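Local coordinates for protein uronate isomerase (Bacillus halodurans C-125, PDB 3HKA) that isomerises uronic acids, probably interconverting D-glucuronate and D-fructuronate, at a zinc-containing active site of the amidohydrolase superfamily, at residues 27-32 and 357-362; 142-147 and 165-170; 297-302 and 323-328. All coordinates share one frame; numbering follows the deposited sequence.

In the fold
Contact 1 joins an early and a late part of the chain: its first segment follows strand 22-24, and its second leads into helix 361-386, with contact 2 and then contact 3 complete in the chain between them. The centres of contacts 1 and 2 lie about 13 Å apart, and that of contact 3 about 18 Å from each. Contacts 1 and 2 touch directly, Thr-27 O probably hydrogen-bonded to Thr-143 OG1 at 2.7 Å, whereas contact 3 meets neither. Strands 169-170 and 296-300 place contacts 2 and 3 on one mixed sheet. All three reach the bound D-fructuronate, consistent with the distorted (beta/alpha)8 barrel of the amidohydrolases, whose strand ends and following loops enclose the substrate.

Contact 1. Residues 27-32 and 357-362; sequences THLFSP and RVLEQL. With ZN (zinc ion), chain F; FIX (D-fructuronic acid), chain D.
Arg-357 lays its guanidinium flat on the His-28 imidazole, the planes only 5° apart and the centres separated by 4.4 Å. With CG anti to the carbonyl carbon (chi1 -85°) and the chain extended from CG to NE, the arginine runs alongside the histidine, and its CG touches His-28 CB at 3.7 Å. From the edge of the guanidinium, NH2 donates to O4 of D-fructuronate at 3.1 Å, while NE makes only weak bonds to O4 and O5. The long, flat arginine can thus stack and grip a sugar hydroxyl at once. His-28 belongs to the His-X-His motif at the end of the first barrel strand in amidohydrolases: its NE2 binds zinc at 2.1 Å, and His-26, Asp-355 and the ligand oxygens O1A and O2 complete the site. Two waters lie between the carbonyl oxygens of Arg-357 and His-28. The backbone of Val-358 and Leu-359 packs against Leu-29, whose CD2 comes within 3.5 Å of Leu-359 N. Gln-361 turns OE1 back to accept from both Arg-357 N and Val-358 N, the first at 2.7 Å, tying down the type I turn 358-361. Leu-362, branched and apolar, meets Leu-29 tip to tip, CD1 to CD1 at 3.6 Å.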
loop_
_atom_site.group_PDB
_atom_site.type_symbol
_atom_site.label_atom_id
_atom_site.label_comp_id
_atom_site.label_asym_id
_atom_site.label_seq_id
_atom_site.Cartn_x
_atom_site.Cartn_y
_atom_site.Cartn_z
ATOM N N THR A 27 -16.629 19.544 6.152
ATOM C CA THR A 27 -17.785 19.183 5.344
ATOM C C THR A 27 -18.016 20.306 4.355
ATOM O O THR A 27 -17.340 21.338 4.390
ATOM C CB THR A 27 -19.085 19.063 6.174
ATOM O OG1 THR A 27 -19.614 20.377 6.419
ATOM C CG2 THR A 27 -18.816 18.365 7.499
ATOM N N HIS A 28 -18.984 20.092 3.478
ATOM C CA HIS A 28 -19.364 21.078 2.490
ATOM C C HIS A 28 -20.840 21.388 2.724
ATOM O O HIS A 28 -21.619 21.548 1.787
ATOM C CB HIS A 28 -19.118 20.527 1.089
ATOM C CG HIS A 28 -17.665 20.405 0.751
ATOM N ND1 HIS A 28 -16.927 21.457 0.254
ATOM C CD2 HIS A 28 -16.795 19.379 0.912
ATOM C CE1 HIS A 28 -15.666 21.086 0.123
ATOM N NE2 HIS A 28 -15.560 19.830 0.515
ATOM N N LEU A 29 -21.207 21.445 4.002
ATOM C CA LEU A 29 -22.572 21.761 4.406
ATOM C C LEU A 29 -22.564 23.200 4.906
ATOM O O LEU A 29 -21.507 23.742 5.228
ATOM C CB LEU A 29 -23.031 20.838 5.538
ATOM C CG LEU A 29 -23.012 19.333 5.277
ATOM C CD1 LEU A 29 -23.500 18.601 6.524
ATOM C CD2 LEU A 29 -23.889 19.003 4.078
ATOM N N PHE A 30 -23.738 23.819 4.970
ATOM C CA PHE A 30 -23.852 25.197 5.436
ATOM C C PHE A 30 -25.007 25.318 6.415
ATOM O O PHE A 30 -25.929 24.505 6.397
ATOM C CB PHE A 30 -24.113 26.138 4.261
ATOM C CG PHE A 30 -22.992 26.202 3.273
ATOM C CD1 PHE A 30 -21.958 27.120 3.431
ATOM C CD2 PHE A 30 -22.970 25.348 2.176
ATOM C CE1 PHE A 30 -20.918 27.189 2.508
ATOM C CE2 PHE A 30 -21.928 25.408 1.246
ATOM C CZ PHE A 30 -20.902 26.333 1.416
ATOM N N SER A 31 -24.957 26.336 7.266
ATOM C CA SER A 31 -26.024 26.558 8.229
ATOM C C SER A 31 -27.302 26.801 7.421
ATOM O O SER A 31 -27.276 27.484 6.402
ATOM C CB SER A 31 -25.708 27.776 9.096
ATOM O OG SER A 31 -26.581 27.849 10.211
ATOM N N PRO A 32 -28.435 26.240 7.870
ATOM C CA PRO A 32 -29.734 26.375 7.201
ATOM C C PRO A 32 -30.084 27.785 6.729
ATOM O O PRO A 32 -30.641 27.961 5.647
ATOM C CB PRO A 32 -30.710 25.860 8.253
ATOM C CG PRO A 32 -29.914 24.802 8.936
ATOM C CD PRO A 32 -28.573 25.474 9.120
ATOM N N ARG A 357 -21.538 16.716 1.342
ATOM C CA ARG A 357 -21.945 17.764 0.416
ATOM C C ARG A 357 -23.468 17.842 0.470
ATOM O O ARG A 357 -24.062 18.879 0.179
ATOM C CB ARG A 357 -21.485 17.431 -1.004
ATOM C CG ARG A 357 -20.057 17.858 -1.300
ATOM C CD ARG A 357 -19.615 17.399 -2.686
ATOM N NE ARG A 357 -18.336 17.992 -3.074
ATOM C CZ ARG A 357 -18.172 19.271 -3.394
ATOM N NH1 ARG A 357 -19.209 20.098 -3.373
ATOM N NH2 ARG A 357 -16.974 19.726 -3.738
ATOM N N VAL A 358 -24.086 16.726 0.845
ATOM C CA VAL A 358 -25.536 16.642 0.976
ATOM C C VAL A 358 -25.826 16.304 2.439
ATOM O O VAL A 358 -25.303 15.321 2.972
ATOM C CB VAL A 358 -26.125 15.542 0.062
ATOM C CG1 VAL A 358 -27.646 15.538 0.169
ATOM C CG2 VAL A 358 -25.691 15.773 -1.382
ATOM N N LEU A 359 -26.651 17.130 3.077
ATOM C CA LEU A 359 -27.008 16.967 4.485
ATOM C C LEU A 359 -27.172 15.539 5.008
ATOM O O LEU A 359 -26.553 15.169 6.005
ATOM C CB LEU A 359 -28.286 17.751 4.785
ATOM C CG LEU A 359 -28.796 17.657 6.225
ATOM C CD1 LEU A 359 -27.765 18.255 7.174
ATOM C CD2 LEU A 359 -30.129 18.397 6.348
ATOM N N GLU A 360 -28.012 14.741 4.357
ATOM C CA GLU A 360 -28.248 13.371 4.812
ATOM C C GLU A 360 -27.003 12.483 4.880
ATOM O O GLU A 360 -26.976 11.510 5.637
ATOM C CB GLU A 360 -29.286 12.677 3.923
ATOM C CG GLU A 360 -30.725 13.164 4.072
ATOM C CD GLU A 360 -30.969 14.520 3.433
ATOM O OE1 GLU A 360 -30.189 14.917 2.539
ATOM O OE2 GLU A 360 -31.957 15.184 3.814
ATOM N N GLN A 361 -25.977 12.809 4.099
ATOM C CA GLN A 361 -24.762 11.991 4.086
ATOM C C GLN A 361 -24.137 11.806 5.464
ATOM O O GLN A 361 -23.483 10.793 5.721
ATOM C CB GLN A 361 -23.739 12.580 3.115
ATOM C CG GLN A 361 -24.234 12.577 1.678
ATOM C CD GLN A 361 -23.278 13.260 0.722
ATOM O OE1 GLN A 361 -22.602 14.220 1.087
ATOM N NE2 GLN A 361 -23.239 12.784 -0.519
ATOM N N LEU A 362 -24.338 12.777 6.348
ATOM C CA LEU A 362 -23.789 12.679 7.694
ATOM C C LEU A 362 -24.161 11.331 8.299
ATOM O O LEU A 362 -23.378 10.730 9.039
ATOM C CB LEU A 362 -24.323 13.813 8.570
ATOM C CG LEU A 362 -23.881 15.216 8.154
ATOM C CD1 LEU A 362 -24.513 16.261 9.068
ATOM C CD2 LEU A 362 -22.361 15.298 8.213
HETATM ZN ZN ZN F . -13.932 18.562 1.059
HETATM O O1A FIX D . -12.691 20.002 0.158
HETATM C C1 FIX D . -12.276 19.646 -0.972
HETATM O O1B FIX D . -11.560 20.326 -1.729
HETATM C C2 FIX D . -12.683 18.245 -1.470
HETATM O O2 FIX D . -13.054 17.436 -0.348
HETATM C C3 FIX D . -13.845 18.355 -2.489
HETATM O O3 FIX D . -13.424 19.204 -3.578
HETATM C C4 FIX D . -14.331 17.022 -3.133
HETATM O O4 FIX D . -15.171 17.292 -4.271
HETATM C C5 FIX D . -15.124 16.121 -2.145
HETATM O O5 FIX D . -15.865 16.613 -1.287
HETATM C C6 FIX D . -14.993 14.605 -2.229
HETATM O O6 FIX D . -15.306 13.985 -0.987
HETATM O O HOH W 1 -24.690 21.534 1.221
HETATM O O HOH W 2 -22.683 20.997 -0.826
#

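Contact 2. Residues 142-147 and 165-170; sequences MTNDPF and FHAALR. With FIX (D-fructuronic acid), chain D.
With CG2 of Thr-143 and CG of Arg-170 (chi1 -172°) both turned opposite their own backbone N, the two side chains lie side by side. Thr-143 CG2 rests 3.7 Å from Arg-170 CG, and a bend at chi2 (58°) carries the guanidinium past it to the ligand. There its edge meets the carboxylate of D-fructuronate, Arg-170 NH1 donating to O1A at 3.1 Å and NH2 to O1B at 2.6 Å; two parallel N-H groups suit arginine to grip two oxygens. A salt bridge from NE to Asp-172 fixes the group, and Thr-143 OG1 is engaged by Thr-27 O. The loop after strand 137-141 of the (beta/alpha)8 barrel runs in roughly the same direction as 165-170, tied to it by one parallel-type bridge, Asn-144 with Leu-169: Asn-144 N donates to Ala-168 O, and Arg-170 N to Asn-144 O. Met-142 N adds a nearly straight bond (177°) to His-166 O at 2.8 Å. Asn-144 OD1 also takes Ala-168 N at 3.0 Å on an in-plane lone pair, while ND2 turns to Glu-151. Small Ala-168 suits the close approach of Met-142 O to its CB. Pro-146 CD packs 3.4 Å from Arg-170 O, a buried oxygen without a partner.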
loop_
_atom_site.group_PDB
_atom_site.type_symbol
_atom_site.label_atom_id
_atom_site.label_comp_id
_atom_site.label_asym_id
_atom_site.label_seq_id
_atom_site.Cartn_x
_atom_site.Cartn_y
_atom_site.Cartn_z
ATOM N N MET A 142 -17.876 23.937 8.352
ATOM C CA MET A 142 -18.162 24.215 6.948
ATOM C C MET A 142 -16.899 24.556 6.160
ATOM O O MET A 142 -15.808 24.676 6.711
ATOM C CB MET A 142 -19.121 25.413 6.824
ATOM C CG MET A 142 -20.341 25.390 7.735
ATOM S SD MET A 142 -21.365 26.879 7.504
ATOM C CE MET A 142 -20.489 28.041 8.516
ATOM N N THR A 143 -17.076 24.700 4.853
ATOM C CA THR A 143 -16.007 25.105 3.958
ATOM C C THR A 143 -16.540 26.428 3.428
ATOM O O THR A 143 -17.432 26.456 2.577
ATOM C CB THR A 143 -15.821 24.125 2.794
ATOM O OG1 THR A 143 -15.373 22.860 3.299
ATOM C CG2 THR A 143 -14.798 24.673 1.804
ATOM N N ASN A 144 -16.010 27.524 3.954
ATOM C CA ASN A 144 -16.464 28.843 3.553
ATOM C C ASN A 144 -15.473 29.546 2.635
ATOM O O ASN A 144 -14.397 29.971 3.059
ATOM C CB ASN A 144 -16.751 29.661 4.807
ATOM C CG ASN A 144 -17.676 28.928 5.760
ATOM O OD1 ASN A 144 -17.238 28.358 6.761
ATOM N ND2 ASN A 144 -18.964 28.909 5.432
ATOM N N ASP A 145 -15.864 29.652 1.367
ATOM C CA ASP A 145 -15.054 30.264 0.323
ATOM C C ASP A 145 -15.594 31.653 -0.031
ATOM O O ASP A 145 -16.646 31.776 -0.662
ATOM C CB ASP A 145 -15.084 29.357 -0.910
ATOM C CG ASP A 145 -14.218 29.869 -2.043
ATOM O OD1 ASP A 145 -13.701 31.007 -1.959
ATOM O OD2 ASP A 145 -14.063 29.122 -3.031
ATOM N N PRO A 146 -14.870 32.715 0.354
ATOM C CA PRO A 146 -15.306 34.086 0.066
ATOM C C PRO A 146 -15.352 34.461 -1.418
ATOM O O PRO A 146 -15.990 35.449 -1.796
ATOM C CB PRO A 146 -14.312 34.932 0.857
ATOM C CG PRO A 146 -13.064 34.118 0.797
ATOM C CD PRO A 146 -13.579 32.715 1.065
ATOM N N PHE A 147 -14.685 33.678 -2.257
ATOM C CA PHE A 147 -14.666 33.955 -3.690
ATOM C C PHE A 147 -15.939 33.452 -4.366
ATOM O O PHE A 147 -16.198 33.743 -5.534
ATOM C CB PHE A 147 -13.422 33.324 -4.315
ATOM C CG PHE A 147 -12.137 33.859 -3.744
ATOM C CD1 PHE A 147 -11.615 35.068 -4.190
ATOM C CD2 PHE A 147 -11.493 33.195 -2.704
ATOM C CE1 PHE A 147 -10.476 35.612 -3.605
ATOM C CE2 PHE A 147 -10.351 33.731 -2.111
ATOM C CZ PHE A 147 -9.842 34.945 -2.563
ATOM N N PHE A 165 -22.856 25.168 13.585
ATOM C CA PHE A 165 -22.022 25.272 12.387
ATOM C C PHE A 165 -20.870 26.248 12.568
ATOM O O PHE A 165 -21.072 27.395 12.971
ATOM C CB PHE A 165 -22.876 25.703 11.190
ATOM C CG PHE A 165 -23.886 24.676 10.768
ATOM C CD1 PHE A 165 -23.665 23.885 9.645
ATOM C CD2 PHE A 165 -25.051 24.482 11.509
ATOM C CE1 PHE A 165 -24.588 22.912 9.263
ATOM C CE2 PHE A 165 -25.986 23.510 11.137
ATOM C CZ PHE A 165 -25.754 22.723 10.012
ATOM N N HIS A 166 -19.662 25.787 12.255
ATOM C CA HIS A 166 -18.472 26.614 12.393
ATOM C C HIS A 166 -17.846 26.929 11.047
ATOM O O HIS A 166 -17.889 26.121 10.117
ATOM C CB HIS A 166 -17.449 25.920 13.294
ATOM C CG HIS A 166 -18.008 25.511 14.619
ATOM N ND1 HIS A 166 -18.779 24.380 14.782
ATOM C CD2 HIS A 166 -17.964 26.116 15.828
ATOM C CE1 HIS A 166 -19.187 24.308 16.037
ATOM N NE2 HIS A 166 -18.707 25.349 16.691
ATOM N N ALA A 167 -17.262 28.115 10.952
ATOM C CA ALA A 167 -16.641 28.554 9.716
ATOM C C ALA A 167 -15.182 28.125 9.600
ATOM O O ALA A 167 -14.473 27.984 10.597
ATOM C CB ALA A 167 -16.747 30.067 9.601
ATOM N N ALA A 168 -14.759 27.905 8.362
ATOM C CA ALA A 168 -13.386 27.540 8.046
ATOM C C ALA A 168 -13.102 28.326 6.778
ATOM O O ALA A 168 -13.758 28.117 5.757
ATOM C CB ALA A 168 -13.265 26.039 7.786
ATOM N N LEU A 169 -12.142 29.242 6.850
ATOM C CA LEU A 169 -11.790 30.085 5.710
ATOM C C LEU A 169 -11.039 29.345 4.592
ATOM O O LEU A 169 -9.831 29.138 4.678
ATOM C CB LEU A 169 -10.966 31.278 6.208
ATOM C CG LEU A 169 -10.439 32.285 5.185
ATOM C CD1 LEU A 169 -11.580 32.805 4.326
ATOM C CD2 LEU A 169 -9.753 33.429 5.918
ATOM N N ARG A 170 -11.767 28.953 3.548
ATOM C CA ARG A 170 -11.191 28.238 2.404
ATOM C C ARG A 170 -10.562 29.256 1.449
ATOM O O ARG A 170 -11.213 30.230 1.061
ATOM C CB ARG A 170 -12.285 27.436 1.697
ATOM C CG ARG A 170 -11.788 26.500 0.617
ATOM C CD ARG A 170 -10.776 25.482 1.154
ATOM N NE ARG A 170 -10.410 24.559 0.088
ATOM C CZ ARG A 170 -10.916 23.342 -0.058
ATOM N NH1 ARG A 170 -11.801 22.875 0.809
ATOM N NH2 ARG A 170 -10.579 22.614 -1.111
HETATM O O1A FIX D . -12.691 20.002 0.158
HETATM C C1 FIX D . -12.276 19.646 -0.972
HETATM O O1B FIX D . -11.560 20.326 -1.729
HETATM C C2 FIX D . -12.683 18.245 -1.470
HETATM O O2 FIX D . -13.054 17.436 -0.348
HETATM C C3 FIX D . -13.845 18.355 -2.489
HETATM O O3 FIX D . -13.424 19.204 -3.578
HETATM C C4 FIX D . -14.331 17.022 -3.133
HETATM O O4 FIX D . -15.171 17.292 -4.271
HETATM C C5 FIX D . -15.124 16.121 -2.145
HETATM O O5 FIX D . -15.865 16.613 -1.287
HETATM C C6 FIX D . -14.993 14.605 -2.229
HETATM O O6 FIX D . -15.306 13.985 -0.987
HETATM O O HOH W 3 -12.115 23.297 3.801
#

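Contact 3. Residues 297-302 and 323-328; sequences LVTMLS and GCWWFM. With FIX (D-fructuronic acid), chain D; CO3 (carbonate ion), chain I.
Leu-301 drives its CD1 methyl into a tight nook between three aromatic residues. Leu-301 CD1 sits over the six-membered ring of Trp-325 in a CH-pi contact, 4.2 Å from the centroid. The same Leu-301 CD1 comes within 3.3 Å of Trp-326 CB and 3.7 Å of Phe-327 CD2, while the second branch, CD2, lies along the Phe-327 ring. Thr-299 CG2 also packs against the Trp-325 indole, 3.8 Å from its CE3. Trp-325 NE1 is aimed nearly straight (174°) at O2 of D-fructuronate, 2.8 Å away. Trp-326 lays one face over C6 of the ligand and the other against Phe-327, while its NE1 donates to O3 of a carbonate ion, probably from the crystallisation liquor, at 3.0 Å. This loop follows strand 319-321 and lies beside the end of strand 296-300, as in the (beta/alpha)8 barrel, where such strand-end loops line the active site. Replacing Trp-326 with an alanine would strip away the indole and probably leave the ligand's C6 without the surface it rests on and Phe-327 freer to turn. Toward Gly-323 the contact is looser and mediated by water: one molecule donates to Thr-299 OG1 and Met-300 O and accepts from Trp-325 N at 2.9 Å. Thr-299 OG1 also bonds Phe-322 O. Here Gly-323 takes a positive phi (50°) that favours glycine. Met-328, its chain bent at chi2 (-69°), brings CE close against Leu-301 O, a buried carbonyl oxygen without a polar partner.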
loop_
_atom_site.group_PDB
_atom_site.type_symbol
_atom_site.label_atom_id
_atom_site.label_comp_id
_atom_site.label_asym_id
_atom_site.label_seq_id
_atom_site.Cartn_x
_atom_site.Cartn_y
_atom_site.Cartn_z
ATOM N N LEU A 297 -3.065 21.262 10.075
ATOM C CA LEU A 297 -3.978 20.124 9.996
ATOM C C LEU A 297 -3.741 19.607 8.580
ATOM O O LEU A 297 -3.801 20.380 7.625
ATOM C CB LEU A 297 -5.433 20.574 10.143
ATOM C CG LEU A 297 -5.991 20.778 11.553
ATOM C CD1 LEU A 297 -7.181 21.732 11.499
ATOM C CD2 LEU A 297 -6.394 19.436 12.148
ATOM N N VAL A 298 -3.468 18.315 8.439
ATOM C CA VAL A 298 -3.195 17.758 7.115
ATOM C C VAL A 298 -3.913 16.449 6.816
ATOM O O VAL A 298 -4.094 15.603 7.690
ATOM C CB VAL A 298 -1.672 17.506 6.921
ATOM C CG1 VAL A 298 -1.398 16.883 5.540
ATOM C CG2 VAL A 298 -0.908 18.805 7.056
ATOM N N THR A 299 -4.337 16.307 5.567
ATOM C CA THR A 299 -4.966 15.085 5.100
ATOM C C THR A 299 -4.478 14.964 3.661
ATOM O O THR A 299 -4.351 15.969 2.964
ATOM C CB THR A 299 -6.517 15.151 5.158
ATOM O OG1 THR A 299 -7.042 13.824 5.017
ATOM C CG2 THR A 299 -7.083 16.048 4.037
ATOM N N MET A 300 -4.169 13.748 3.221
ATOM C CA MET A 300 -3.672 13.569 1.865
ATOM C C MET A 300 -4.533 12.606 1.057
ATOM O O MET A 300 -5.119 11.667 1.599
ATOM C CB MET A 300 -2.204 13.119 1.915
ATOM C CG MET A 300 -1.318 14.129 2.650
ATOM S SD MET A 300 0.441 13.715 2.696
ATOM C CE MET A 300 0.987 14.473 1.129
ATOM N N LEU A 301 -4.596 12.850 -0.249
ATOM C CA LEU A 301 -5.427 12.065 -1.153
ATOM C C LEU A 301 -4.875 10.723 -1.639
ATOM O O LEU A 301 -5.636 9.792 -1.883
ATOM C CB LEU A 301 -5.795 12.933 -2.362
ATOM C CG LEU A 301 -6.988 12.484 -3.208
ATOM C CD1 LEU A 301 -8.219 12.354 -2.314
ATOM C CD2 LEU A 301 -7.236 13.496 -4.332
ATOM N N SER A 302 -3.560 10.620 -1.782
ATOM C CA SER A 302 -2.943 9.388 -2.273
ATOM C C SER A 302 -2.780 8.295 -1.222
ATOM O O SER A 302 -2.323 8.556 -0.118
ATOM C CB SER A 302 -1.573 9.713 -2.886
ATOM O OG SER A 302 -0.943 8.544 -3.374
ATOM N N GLY A 323 -8.858 12.642 9.085
ATOM C CA GLY A 323 -9.637 11.946 8.079
ATOM C C GLY A 323 -9.047 11.033 7.025
ATOM O O GLY A 323 -7.832 10.905 6.863
ATOM N N CYS A 324 -9.968 10.371 6.328
ATOM C CA CYS A 324 -9.680 9.463 5.224
ATOM C C CYS A 324 -10.410 10.170 4.093
ATOM O O CYS A 324 -11.581 9.917 3.799
ATOM C CB CYS A 324 -10.274 8.088 5.503
ATOM S SG CYS A 324 -9.613 7.364 7.029
ATOM N N TRP A 325 -9.682 11.090 3.482
ATOM C CA TRP A 325 -10.195 11.950 2.439
ATOM C C TRP A 325 -10.512 11.421 1.045
ATOM O O TRP A 325 -9.680 10.793 0.389
ATOM C CB TRP A 325 -9.238 13.146 2.319
ATOM C CG TRP A 325 -9.678 14.244 1.405
ATOM C CD1 TRP A 325 -10.949 14.728 1.247
ATOM C CD2 TRP A 325 -8.832 15.070 0.593
ATOM N NE1 TRP A 325 -10.942 15.808 0.393
ATOM C CE2 TRP A 325 -9.656 16.037 -0.024
ATOM C CE3 TRP A 325 -7.453 15.088 0.330
ATOM C CZ2 TRP A 325 -9.148 17.013 -0.892
ATOM C CZ3 TRP A 325 -6.946 16.061 -0.531
ATOM C CH2 TRP A 325 -7.795 17.008 -1.132
ATOM N N TRP A 326 -11.747 11.674 0.615
ATOM C CA TRP A 326 -12.174 11.369 -0.744
ATOM C C TRP A 326 -11.957 9.927 -1.217
ATOM O O TRP A 326 -12.648 9.002 -0.790
ATOM C CB TRP A 326 -11.407 12.332 -1.648
ATOM C CG TRP A 326 -12.056 12.757 -2.920
ATOM C CD1 TRP A 326 -12.970 12.066 -3.663
ATOM C CD2 TRP A 326 -11.761 13.954 -3.650
ATOM N NE1 TRP A 326 -13.261 12.763 -4.818
ATOM C CE2 TRP A 326 -12.531 13.924 -4.832
ATOM C CE3 TRP A 326 -10.915 15.050 -3.416
ATOM C CZ2 TRP A 326 -12.482 14.951 -5.785
ATOM C CZ3 TRP A 326 -10.865 16.072 -4.362
ATOM C CH2 TRP A 326 -11.647 16.013 -5.535
ATOM N N PHE A 327 -10.995 9.746 -2.119
ATOM C CA PHE A 327 -10.698 8.417 -2.644
ATOM C C PHE A 327 -10.126 7.507 -1.557
ATOM O O PHE A 327 -9.917 6.315 -1.785
ATOM C CB PHE A 327 -9.733 8.521 -3.830
ATOM C CG PHE A 327 -10.225 9.430 -4.925
ATOM C CD1 PHE A 327 -11.442 9.183 -5.559
ATOM C CD2 PHE A 327 -9.493 10.559 -5.296
ATOM C CE1 PHE A 327 -11.931 10.049 -6.545
ATOM C CE2 PHE A 327 -9.969 11.433 -6.277
ATOM C CZ PHE A 327 -11.193 11.177 -6.905
ATOM N N MET A 328 -9.870 8.073 -0.378
ATOM C CA MET A 328 -9.362 7.292 0.758
ATOM C C MET A 328 -10.560 6.868 1.622
ATOM O O MET A 328 -10.426 6.028 2.512
ATOM C CB MET A 328 -8.430 8.134 1.641
ATOM C CG MET A 328 -7.138 8.617 0.989
ATOM S SD MET A 328 -5.990 7.270 0.667
ATOM C CE MET A 328 -6.437 6.868 -1.032
HETATM O O1A FIX D . -12.691 20.002 0.158
HETATM C C1 FIX D . -12.276 19.646 -0.972
HETATM O O1B FIX D . -11.560 20.326 -1.729
HETATM C C2 FIX D . -12.683 18.245 -1.470
HETATM O O2 FIX D . -13.054 17.436 -0.348
HETATM C C3 FIX D . -13.845 18.355 -2.489
HETATM O O3 FIX D . -13.424 19.204 -3.578
HETATM C C4 FIX D . -14.331 17.022 -3.133
HETATM O O4 FIX D . -15.171 17.292 -4.271
HETATM C C5 FIX D . -15.124 16.121 -2.145
HETATM O O5 FIX D . -15.865 16.613 -1.287
HETATM C C6 FIX D . -14.993 14.605 -2.229
HETATM O O6 FIX D . -15.306 13.985 -0.987
HETATM C C CO3 I . -15.314 11.341 -7.943
HETATM O O1 CO3 I . -14.719 10.355 -8.544
HETATM O O2 CO3 I . -16.606 11.480 -8.054
HETATM O O3 CO3 I . -14.605 12.299 -7.425
HETATM O O HOH W 4 -6.796 11.491 3.658
#